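Local coordinates for DSBA-like thioredoxin domain-containing protein (Nitrosomonas europaea, PDB 2IN3), which is probably a thiol-disulfide oxidoreductase of the DsbA family, FrnE-like subfamily, thought to act as a protein disulfide isomerase, at residues T54-E59 with N83-G88; A130-L135 with S147-V152; W172-S175 with L180-E183. All coordinates share one frame; numbering follows the deposited sequence.

Interaction 1 (T54-E59 with N83-G88); sequences TPLLPE and NALPEG
The pyrrolidine ring of Pro55 covers Gly88, its CB facing the glycine CA at 4.5 Å; no flat groups stack here. Beside it, Leu56 and Leu85 meet methyl to methyl. Leu56 CD2 lies 4.1 Å from Leu85 CD1, the two side chains running at a slant to each other. Leu56 reaches across because its CG stands opposite the backbone N (chi1 -173°), which carries the branch toward the second loop although its CB does not start out in that direction. Between the backbones sits a water that accepts from Gly88 N at 2.8 Å and lies 3.0 Å from Leu56 O, to which it can donate, though other acceptors compete for its protons. Leu56 also shares backbone hydrogen bonding with Phe89. Helix 58-75 backs both leucines through Ile64, while Arg61 NE and NH2 donate hydrogen bonds to Leu85 O and Ala84 O, respectively. The contact thus ties the lead-in to helix 58-75 to the loop that follows the same helix, within the helical part of this DsbA-like fold. With one methyl pair, the proline-glycine touch and one water between the backbones, the direct grip is slight, and the attachment probably also depends on the helix and its arginine.

Interaction 2 (A130-L135 with S147-V152); sequences AQLAIL and SRFTPV
Leu132 lays its CD1 methyl against the edge of the Phe149 ring, close to the ring plane and 3.8 Å from CE2. The two residues belong to consecutive short helices, 132-141 and 146-154, which pack as a helix-loop-helix pair in the helical region that DsbA-like proteins carry inserted in their thioredoxin fold. The side chains of Leu132 and Phe149 run antiparallel alongside each other. Phe149 CB already heads for the leucines, and with CG opposite the backbone N (chi1 179°) the CE2 and CZ edge of the ring is brought to them. One turn further along helix 132-141, Leu135 brings its CB to 4.0 Å from Phe149 CZ, at a slanting approach to the ring. Phe149 also touches Ala139 and Lys136 of helix 132-141 and Ser102 of helix 94-106. No hydrogen bond crosses between the two segments, so the pairing is apolar in character. Gln131, the N-cap of helix 132-141, accepts through its O from Leu135 N. Toward the less buried side, Thr150 lies roughly perpendicular to Leu132: its OG1, weakly bonded to Glu146 O of its own helix, is 4.0 Å from Leu132 CD1, and its CG2 methyl rests 3.9 Å from Leu132 CD2.

Interaction 3 (W172-S175 with L180-E183); sequences WGIS and LVVE
Val181 sits buried against Trp172 and Ile174 and gives each of them one methyl. It lies in strand 179-184 of the thioredoxin-fold sheet, and the other two belong to the connection leading from helix 156-171 into that strand, the part of the chain that in thioredoxin-fold proteins usually carries the cis-proline loop. The tight portion is apolar. Val181 CG1, set opposite the backbone N (chi1 171°), reaches Trp172 CZ3 at 4.0 Å, approaching the indole at a slant, while CG2 turns to the other partner and meets Ile174 CD1 at 3.9 Å. Gly173, at positive phi, closes helix 156-171 in a Schellman motif just before Ile174. Neighbouring Leu180 points the other way, onto Phe24 and Ile28 of helix 19-35, so the strand has the connection on one face and that helix on the other. Ile13 of strand 9-14 also touches both Trp172 and Val181. The more open side is polar and belongs to the partly exposed Glu183, which rises from the strand on an extended side chain, its carboxylate nearly perpendicular to the ring plane of Trp172 (88°). Its OE1 is hydrogen-bonded to Trp11 NE1, and Trp11 in turn packs edge-to-face with Trp172, so Trp11 probably helps position the acid; Arg188 of strand 187-192 touches both Trp172 and Glu183. Toward the indole of Trp172 the carboxylate makes a contact without a hydrogen bond, with Glu183 OE2 4.0 Å from Trp172 CZ2.

The three contacts follow one another along the chain without touching. Interactions 1 and 2 both belong to the helical part between strands 40-45 and 179-184; their centres are about 25 Å apart and their nearest atoms about 9 Å. Interaction 3 joins the sheet to the connection that precedes its strand 179-184; its centre is about 28 Å from that of interaction 2, on the opposite side of the chain's centre, and about 31 Å from that of interaction 1. Cys18 and Cys21, at the start of helix 19-35, form a CxxC pattern consistent with a thioredoxin-type redox site. Interaction 3 is linked to that helix through Leu180, which touches Phe24 and Ile28.

Interaction 1 (T54-E59 with N83-G88)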
ATOM      1  N   THR A  54     -14.306  14.121   7.261  1.00 51.47           N
ATOM      2  CA  THR A  54     -14.955  14.277   8.565  1.00 50.26           C
ATOM      3  C   THR A  54     -14.067  13.627   9.630  1.00 49.24           C
ATOM      4  O   THR A  54     -13.391  12.634   9.345  1.00 48.18           O
ATOM      5  CB  THR A  54     -16.400  13.680   8.606  1.00 50.29           C
ATOM      6  OG1 THR A  54     -16.342  12.251   8.734  1.00 51.28           O
ATOM      7  CG2 THR A  54     -17.206  14.061   7.360  1.00 50.41           C
ATOM      8  N   PRO A  55     -14.028  14.212  10.843  1.00 48.19           N
ATOM      9  CA  PRO A  55     -13.238  13.615  11.918  1.00 47.68           C
ATOM     10  C   PRO A  55     -13.566  12.145  12.172  1.00 46.70           C
ATOM     11  O   PRO A  55     -14.702  11.695  11.981  1.00 45.66           O
ATOM     12  CB  PRO A  55     -13.590  14.473  13.134  1.00 47.48           C
ATOM     13  CG  PRO A  55     -13.952  15.788  12.552  1.00 48.24           C
ATOM     14  CD  PRO A  55     -14.660  15.475  11.267  1.00 48.42           C
ATOM     15  N   LEU A  56     -12.536  11.411  12.565  1.00 46.97           N
ATOM     16  CA  LEU A  56     -12.646  10.020  12.960  1.00 46.25           C
ATOM     17  C   LEU A  56     -13.497   9.919  14.237  1.00 45.96           C
ATOM     18  O   LEU A  56     -13.248  10.642  15.208  1.00 45.68           O
ATOM     19  CB  LEU A  56     -11.229   9.478  13.172  1.00 47.04           C
ATOM     20  CG  LEU A  56     -11.015   8.002  13.447  1.00 46.23           C
ATOM     21  CD1 LEU A  56     -11.604   7.200  12.300  1.00 47.48           C
ATOM     22  CD2 LEU A  56      -9.538   7.712  13.643  1.00 46.52           C
ATOM     23  N   LEU A  57     -14.524   9.067  14.219  1.00 45.11           N
ATOM     24  CA  LEU A  57     -15.382   8.860  15.391  1.00 44.03           C
ATOM     25  C   LEU A  57     -14.737   7.919  16.425  1.00 43.52           C
ATOM     26  O   LEU A  57     -13.987   7.037  16.047  1.00 42.89           O
ATOM     27  CB  LEU A  57     -16.758   8.345  14.964  1.00 44.41           C
ATOM     28  CG  LEU A  57     -17.723   9.381  14.348  1.00 44.89           C
ATOM     29  CD1 LEU A  57     -18.779   8.687  13.489  1.00 46.43           C
ATOM     30  CD2 LEU A  57     -18.394  10.282  15.395  1.00 45.62           C
ATOM     31  N   PRO A  58     -15.032   8.111  17.734  1.00 43.11           N
ATOM     32  CA  PRO A  58     -14.375   7.352  18.813  1.00 42.82           C
ATOM     33  C   PRO A  58     -14.456   5.835  18.673  1.00 42.82           C
ATOM     34  O   PRO A  58     -13.453   5.166  18.902  1.00 43.18           O
ATOM     35  CB  PRO A  58     -15.127   7.796  20.075  1.00 42.63           C
ATOM     36  CG  PRO A  58     -15.689   9.128  19.731  1.00 42.95           C
ATOM     37  CD  PRO A  58     -16.013   9.072  18.273  1.00 42.90           C
ATOM     38  N   GLU A  59     -15.639   5.310  18.334  1.00 42.93           N
ATOM     39  CA  GLU A  59     -15.858   3.864  18.150  1.00 42.64           C
ATOM     40  C   GLU A  59     -15.005   3.317  17.029  1.00 41.69           C
ATOM     41  O   GLU A  59     -14.402   2.233  17.145  1.00 40.30           O
ATOM     42  CB  GLU A  59     -17.321   3.591  17.807  1.00 43.23           C
ATOM     43  CG  GLU A  59     -18.197   3.282  18.990  1.00 46.77           C
ATOM     44  CD  GLU A  59     -19.664   3.576  18.716  1.00 51.17           C
ATOM     45  OE1 GLU A  59     -20.037   3.714  17.526  1.00 55.01           O
ATOM     46  OE2 GLU A  59     -20.443   3.683  19.686  1.00 51.75           O
ATOM     47  N   ASN A  83      -0.643   8.814  22.254  1.00 47.30           N
ATOM     48  CA  ASN A  83      -1.332   9.868  21.492  1.00 47.87           C
ATOM     49  C   ASN A  83      -1.682   9.562  20.029  1.00 47.23           C
ATOM     50  O   ASN A  83      -1.853  10.481  19.232  1.00 47.77           O
ATOM     51  CB  ASN A  83      -0.621  11.216  21.637  1.00 48.04           C
ATOM     52  CG  ASN A  83      -0.601  11.693  23.080  1.00 50.65           C
ATOM     53  OD1 ASN A  83       0.289  11.335  23.850  1.00 53.86           O
ATOM     54  ND2 ASN A  83      -1.597  12.489  23.460  1.00 52.43           N
ATOM     55  N   ALA A  84      -1.801   8.275  19.698  1.00 46.95           N
ATOM     56  CA  ALA A  84      -2.275   7.817  18.382  1.00 46.39           C
ATOM     57  C   ALA A  84      -3.622   8.427  18.008  1.00 46.83           C
ATOM     58  O   ALA A  84      -4.507   8.615  18.868  1.00 45.45           O
ATOM     59  CB  ALA A  84      -2.369   6.288  18.344  1.00 46.57           C
ATOM     60  N   LEU A  85      -3.761   8.746  16.718  1.00 46.44           N
ATOM     61  CA  LEU A  85      -5.033   9.201  16.152  1.00 47.06           C
ATOM     62  C   LEU A  85      -5.772  10.195  17.056  1.00 47.11           C
ATOM     63  O   LEU A  85      -6.854   9.869  17.560  1.00 47.36           O
ATOM     64  CB  LEU A  85      -5.927   7.986  15.826  1.00 46.42           C
ATOM     65  CG  LEU A  85      -5.323   6.958  14.858  1.00 46.73           C
ATOM     66  CD1 LEU A  85      -6.147   5.667  14.782  1.00 47.98           C
ATOM     67  CD2 LEU A  85      -5.160   7.545  13.465  1.00 47.45           C
ATOM     68  N   PRO A  86      -5.208  11.414  17.247  1.00 47.65           N
ATOM     69  CA  PRO A  86      -5.792  12.402  18.162  1.00 47.72           C
ATOM     70  C   PRO A  86      -7.141  12.851  17.635  1.00 48.22           C
ATOM     71  O   PRO A  86      -7.377  12.777  16.432  1.00 47.87           O
ATOM     72  CB  PRO A  86      -4.825  13.599  18.099  1.00 48.13           C
ATOM     73  CG  PRO A  86      -3.671  13.177  17.264  1.00 47.85           C
ATOM     74  CD  PRO A  86      -4.022  11.928  16.533  1.00 47.78           C
ATOM     75  N   GLU A  87      -8.020  13.320  18.514  1.00 48.31           N
ATOM     76  CA  GLU A  87      -9.340  13.738  18.063  1.00 49.12           C
ATOM     77  C   GLU A  87      -9.198  14.948  17.133  1.00 49.02           C
ATOM     78  O   GLU A  87      -8.425  15.879  17.399  1.00 49.03           O
ATOM     79  CB  GLU A  87     -10.312  13.979  19.246  1.00 49.51           C
ATOM     80  CG  GLU A  87     -10.510  15.409  19.676  1.00 51.20           C
ATOM     81  CD  GLU A  87     -11.593  16.141  18.877  1.00 54.51           C
ATOM     82  OE1 GLU A  87     -12.038  15.608  17.829  1.00 55.58           O
ATOM     83  OE2 GLU A  87     -11.996  17.258  19.296  1.00 54.11           O
ATOM     84  N   GLY A  88      -9.932  14.907  16.029  1.00 48.84           N
ATOM     85  CA  GLY A  88      -9.832  15.940  15.020  1.00 48.63           C
ATOM     86  C   GLY A  88      -9.113  15.386  13.815  1.00 48.65           C
ATOM     87  O   GLY A  88      -9.196  15.947  12.727  1.00 48.65           O
TER
HETATM   88  O   HOH W   1     -10.808  12.442  15.072  1.00 64.26           O

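Interaction 2 (A130-L135 with S147-V152)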
ATOM      1  N   ALA A 130      -1.551  12.304   4.967  1.00 51.32           N
ATOM      2  CA  ALA A 130      -2.509  12.948   4.056  1.00 51.61           C
ATOM      3  C   ALA A 130      -2.033  14.299   3.494  1.00 51.79           C
ATOM      4  O   ALA A 130      -2.641  14.820   2.553  1.00 52.09           O
ATOM      5  CB  ALA A 130      -3.854  13.111   4.745  1.00 51.82           C
ATOM      6  N   GLN A 131      -0.958  14.871   4.058  1.00 51.65           N
ATOM      7  CA  GLN A 131      -0.460  16.183   3.634  1.00 51.20           C
ATOM      8  C   GLN A 131       0.706  16.136   2.644  1.00 50.68           C
ATOM      9  O   GLN A 131       1.653  15.378   2.829  1.00 50.11           O
ATOM     10  CB  GLN A 131      -0.057  17.060   4.839  1.00 51.90           C
ATOM     11  CG  GLN A 131      -1.032  17.046   6.031  1.00 52.96           C
ATOM     12  CD  GLN A 131      -2.366  17.756   5.753  1.00 55.77           C
ATOM     13  OE1 GLN A 131      -2.428  18.743   5.014  1.00 54.48           O
ATOM     14  NE2 GLN A 131      -3.438  17.259   6.377  1.00 55.73           N
ATOM     15  N   LEU A 132       0.649  16.995   1.625  1.00 49.89           N
ATOM     16  CA  LEU A 132       1.730  17.115   0.637  1.00 49.63           C
ATOM     17  C   LEU A 132       3.088  17.392   1.302  1.00 49.30           C
ATOM     18  O   LEU A 132       4.108  16.803   0.923  1.00 49.41           O
ATOM     19  CB  LEU A 132       1.410  18.180  -0.439  1.00 49.69           C
ATOM     20  CG  LEU A 132       2.542  18.672  -1.359  1.00 49.46           C
ATOM     21  CD1 LEU A 132       2.989  17.578  -2.310  1.00 51.13           C
ATOM     22  CD2 LEU A 132       2.194  19.943  -2.139  1.00 50.18           C
ATOM     23  N   ALA A 133       3.088  18.276   2.295  1.00 48.41           N
ATOM     24  CA  ALA A 133       4.310  18.651   3.001  1.00 48.07           C
ATOM     25  C   ALA A 133       5.022  17.403   3.509  1.00 47.25           C
ATOM     26  O   ALA A 133       6.236  17.247   3.332  1.00 47.36           O
ATOM     27  CB  ALA A 133       3.998  19.621   4.149  1.00 48.35           C
ATOM     28  N   ILE A 134       4.250  16.494   4.098  1.00 46.57           N
ATOM     29  CA  ILE A 134       4.785  15.237   4.573  1.00 45.29           C
ATOM     30  C   ILE A 134       5.255  14.328   3.434  1.00 45.32           C
ATOM     31  O   ILE A 134       6.390  13.815   3.468  1.00 44.70           O
ATOM     32  CB  ILE A 134       3.772  14.521   5.520  1.00 45.81           C
ATOM     33  CG1 ILE A 134       3.407  15.440   6.707  1.00 44.99           C
ATOM     34  CG2 ILE A 134       4.318  13.171   5.983  1.00 43.81           C
ATOM     35  CD1 ILE A 134       4.592  15.854   7.575  1.00 46.35           C
ATOM     36  N   LEU A 135       4.406  14.153   2.418  1.00 44.92           N
ATOM     37  CA  LEU A 135       4.704  13.258   1.305  1.00 44.47           C
ATOM     38  C   LEU A 135       5.961  13.649   0.506  1.00 44.44           C
ATOM     39  O   LEU A 135       6.761  12.774   0.140  1.00 43.66           O
ATOM     40  CB  LEU A 135       3.478  13.120   0.382  1.00 43.78           C
ATOM     41  CG  LEU A 135       2.246  12.432   1.020  1.00 44.80           C
ATOM     42  CD1 LEU A 135       1.013  12.551   0.118  1.00 43.57           C
ATOM     43  CD2 LEU A 135       2.525  10.952   1.392  1.00 44.55           C
ATOM     44  N   SER A 147      10.883  19.150  -6.968  1.00 49.96           N
ATOM     45  CA  SER A 147      10.577  19.712  -8.276  1.00 49.79           C
ATOM     46  C   SER A 147      10.021  18.677  -9.278  1.00 49.64           C
ATOM     47  O   SER A 147       9.365  19.063 -10.260  1.00 49.13           O
ATOM     48  CB  SER A 147      11.836  20.423  -8.868  1.00 49.55           C
ATOM     49  OG  SER A 147      12.826  19.366  -9.140  1.00 50.27           O
ATOM     50  N   ARG A 148      10.275  17.365  -9.026  1.00 49.76           N
ATOM     51  CA  ARG A 148       9.704  16.327  -9.872  1.00 50.10           C
ATOM     52  C   ARG A 148       8.414  15.798  -9.231  1.00 48.84           C
ATOM     53  O   ARG A 148       7.389  15.678  -9.908  1.00 48.84           O
ATOM     54  CB  ARG A 148      10.723  15.205 -10.172  1.00 49.56           C
ATOM     55  CG  ARG A 148      11.866  15.626 -11.122  1.00 53.07           C
ATOM     56  CD  ARG A 148      13.163  14.800 -10.931  1.00 53.85           C
ATOM     57  NE  ARG A 148      13.197  13.533 -11.685  1.00 60.34           N
ATOM     58  CZ  ARG A 148      13.275  12.300 -11.167  1.00 63.31           C
ATOM     59  NH1 ARG A 148      13.317  12.075  -9.843  1.00 63.85           N
ATOM     60  NH2 ARG A 148      13.306  11.259 -11.995  1.00 64.86           N
ATOM     61  N   PHE A 149       8.459  15.539  -7.920  1.00 47.58           N
ATOM     62  CA  PHE A 149       7.314  14.979  -7.195  1.00 46.24           C
ATOM     63  C   PHE A 149       6.077  15.871  -7.133  1.00 45.82           C
ATOM     64  O   PHE A 149       4.965  15.394  -7.386  1.00 44.33           O
ATOM     65  CB  PHE A 149       7.690  14.573  -5.762  1.00 45.51           C
ATOM     66  CG  PHE A 149       6.523  14.016  -4.979  1.00 44.99           C
ATOM     67  CD1 PHE A 149       6.175  12.680  -5.106  1.00 42.77           C
ATOM     68  CD2 PHE A 149       5.754  14.838  -4.153  1.00 43.78           C
ATOM     69  CE1 PHE A 149       5.075  12.142  -4.392  1.00 44.30           C
ATOM     70  CE2 PHE A 149       4.664  14.318  -3.447  1.00 44.78           C
ATOM     71  CZ  PHE A 149       4.328  12.966  -3.568  1.00 43.76           C
ATOM     72  N   THR A 150       6.252  17.135  -6.739  1.00 44.77           N
ATOM     73  CA  THR A 150       5.084  17.989  -6.475  1.00 45.68           C
ATOM     74  C   THR A 150       4.194  18.264  -7.715  1.00 45.66           C
ATOM     75  O   THR A 150       2.970  18.113  -7.620  1.00 46.02           O
ATOM     76  CB  THR A 150       5.443  19.294  -5.732  1.00 46.14           C
ATOM     77  OG1 THR A 150       6.039  18.966  -4.473  1.00 45.32           O
ATOM     78  CG2 THR A 150       4.200  20.127  -5.462  1.00 47.14           C
ATOM     79  N   PRO A 151       4.783  18.657  -8.867  1.00 46.35           N
ATOM     80  CA  PRO A 151       3.922  18.818 -10.063  1.00 46.03           C
ATOM     81  C   PRO A 151       3.112  17.542 -10.405  1.00 46.18           C
ATOM     82  O   PRO A 151       1.913  17.648 -10.751  1.00 45.79           O
ATOM     83  CB  PRO A 151       4.921  19.136 -11.179  1.00 46.32           C
ATOM     84  CG  PRO A 151       6.079  19.788 -10.463  1.00 47.11           C
ATOM     85  CD  PRO A 151       6.185  19.002  -9.166  1.00 46.01           C
ATOM     86  N   VAL A 152       3.757  16.373 -10.307  1.00 44.56           N
ATOM     87  CA  VAL A 152       3.085  15.100 -10.588  1.00 44.63           C
ATOM     88  C   VAL A 152       1.955  14.834  -9.586  1.00 44.58           C
ATOM     89  O   VAL A 152       0.824  14.582 -10.000  1.00 44.92           O
ATOM     90  CB  VAL A 152       4.083  13.901 -10.717  1.00 44.85           C
ATOM     91  CG1 VAL A 152       3.342  12.556 -10.912  1.00 44.30           C
ATOM     92  CG2 VAL A 152       5.058  14.158 -11.895  1.00 44.07           C
TER

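Interaction 3 (W172-S175 with L180-E183)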
ATOM      1  N   TRP A 172     -12.775  -5.498  -9.738  1.00 48.52           N
ATOM      2  CA  TRP A 172     -12.229  -6.821  -9.496  1.00 49.14           C
ATOM      3  C   TRP A 172     -12.837  -7.530  -8.278  1.00 49.47           C
ATOM      4  O   TRP A 172     -12.449  -8.651  -7.965  1.00 50.33           O
ATOM      5  CB  TRP A 172     -10.713  -6.766  -9.329  1.00 48.97           C
ATOM      6  CG  TRP A 172      -9.963  -6.449 -10.570  1.00 48.31           C
ATOM      7  CD1 TRP A 172     -10.473  -6.258 -11.824  1.00 49.05           C
ATOM      8  CD2 TRP A 172      -8.546  -6.324 -10.685  1.00 47.22           C
ATOM      9  NE1 TRP A 172      -9.453  -5.980 -12.706  1.00 49.53           N
ATOM     10  CE2 TRP A 172      -8.259  -6.033 -12.034  1.00 48.53           C
ATOM     11  CE3 TRP A 172      -7.482  -6.412  -9.768  1.00 43.75           C
ATOM     12  CZ2 TRP A 172      -6.950  -5.832 -12.495  1.00 48.70           C
ATOM     13  CZ3 TRP A 172      -6.195  -6.227 -10.229  1.00 48.36           C
ATOM     14  CH2 TRP A 172      -5.939  -5.935 -11.584  1.00 48.52           C
ATOM     15  N   GLY A 173     -13.749  -6.865  -7.576  1.00 49.50           N
ATOM     16  CA  GLY A 173     -14.411  -7.460  -6.415  1.00 49.99           C
ATOM     17  C   GLY A 173     -13.550  -7.682  -5.176  1.00 50.37           C
ATOM     18  O   GLY A 173     -13.863  -8.555  -4.356  1.00 50.18           O
ATOM     19  N   ILE A 174     -12.483  -6.899  -5.007  1.00 50.37           N
ATOM     20  CA  ILE A 174     -11.567  -7.128  -3.880  1.00 51.25           C
ATOM     21  C   ILE A 174     -12.226  -6.743  -2.545  1.00 51.60           C
ATOM     22  O   ILE A 174     -12.605  -5.598  -2.343  1.00 51.19           O
ATOM     23  CB  ILE A 174     -10.215  -6.373  -4.035  1.00 50.86           C
ATOM     24  CG1 ILE A 174      -9.587  -6.574  -5.426  1.00 51.05           C
ATOM     25  CG2 ILE A 174      -9.232  -6.747  -2.904  1.00 50.45           C
ATOM     26  CD1 ILE A 174      -9.163  -7.989  -5.764  1.00 51.47           C
ATOM     27  N   SER A 175     -12.326  -7.703  -1.626  1.00 53.43           N
ATOM     28  CA  SER A 175     -13.103  -7.498  -0.391  1.00 55.51           C
ATOM     29  C   SER A 175     -12.239  -7.352   0.871  1.00 55.56           C
ATOM     30  O   SER A 175     -12.731  -6.942   1.934  1.00 56.26           O
ATOM     31  CB  SER A 175     -14.120  -8.628  -0.198  1.00 55.54           C
ATOM     32  OG  SER A 175     -13.450  -9.865   0.009  1.00 58.72           O
ATOM     33  N   LEU A 180      -3.554  -9.769  -3.216  1.00 43.65           N
ATOM     34  CA  LEU A 180      -2.580 -10.050  -4.260  1.00 43.66           C
ATOM     35  C   LEU A 180      -3.327 -10.693  -5.407  1.00 43.40           C
ATOM     36  O   LEU A 180      -4.112 -11.641  -5.199  1.00 43.02           O
ATOM     37  CB  LEU A 180      -1.498 -11.010  -3.738  1.00 43.63           C
ATOM     38  CG  LEU A 180      -0.421 -10.365  -2.835  1.00 44.02           C
ATOM     39  CD1 LEU A 180       0.485 -11.451  -2.292  1.00 45.12           C
ATOM     40  CD2 LEU A 180       0.427  -9.349  -3.556  1.00 45.78           C
ATOM     41  N   VAL A 181      -3.077 -10.179  -6.601  1.00 42.78           N
ATOM     42  CA  VAL A 181      -3.703 -10.669  -7.830  1.00 44.17           C
ATOM     43  C   VAL A 181      -2.631 -10.831  -8.894  1.00 44.11           C
ATOM     44  O   VAL A 181      -1.850  -9.897  -9.144  1.00 44.26           O
ATOM     45  CB  VAL A 181      -4.797  -9.677  -8.363  1.00 44.04           C
ATOM     46  CG1 VAL A 181      -5.272 -10.095  -9.775  1.00 45.16           C
ATOM     47  CG2 VAL A 181      -5.974  -9.628  -7.418  1.00 44.65           C
ATOM     48  N   VAL A 182      -2.606 -12.002  -9.529  1.00 44.47           N
ATOM     49  CA  VAL A 182      -1.790 -12.191 -10.726  1.00 45.00           C
ATOM     50  C   VAL A 182      -2.595 -11.878 -11.993  1.00 45.11           C
ATOM     51  O   VAL A 182      -3.713 -12.356 -12.187  1.00 45.49           O
ATOM     52  CB  VAL A 182      -1.175 -13.618 -10.824  1.00 44.20           C
ATOM     53  CG1 VAL A 182      -0.329 -13.737 -12.097  1.00 44.62           C
ATOM     54  CG2 VAL A 182      -0.305 -13.928  -9.597  1.00 45.19           C
ATOM     55  N   GLU A 183      -2.022 -11.040 -12.838  1.00 45.97           N
ATOM     56  CA  GLU A 183      -2.624 -10.715 -14.110  1.00 47.55           C
ATOM     57  C   GLU A 183      -1.672 -11.218 -15.171  1.00 47.64           C
ATOM     58  O   GLU A 183      -0.503 -10.809 -15.237  1.00 47.35           O
ATOM     59  CB  GLU A 183      -2.839  -9.204 -14.228  1.00 47.88           C
ATOM     60  CG  GLU A 183      -3.515  -8.784 -15.506  1.00 50.93           C
ATOM     61  CD  GLU A 183      -4.092  -7.387 -15.430  1.00 54.13           C
ATOM     62  OE1 GLU A 183      -3.369  -6.447 -15.005  1.00 53.15           O
ATOM     63  OE2 GLU A 183      -5.278  -7.237 -15.813  1.00 55.71           O
TER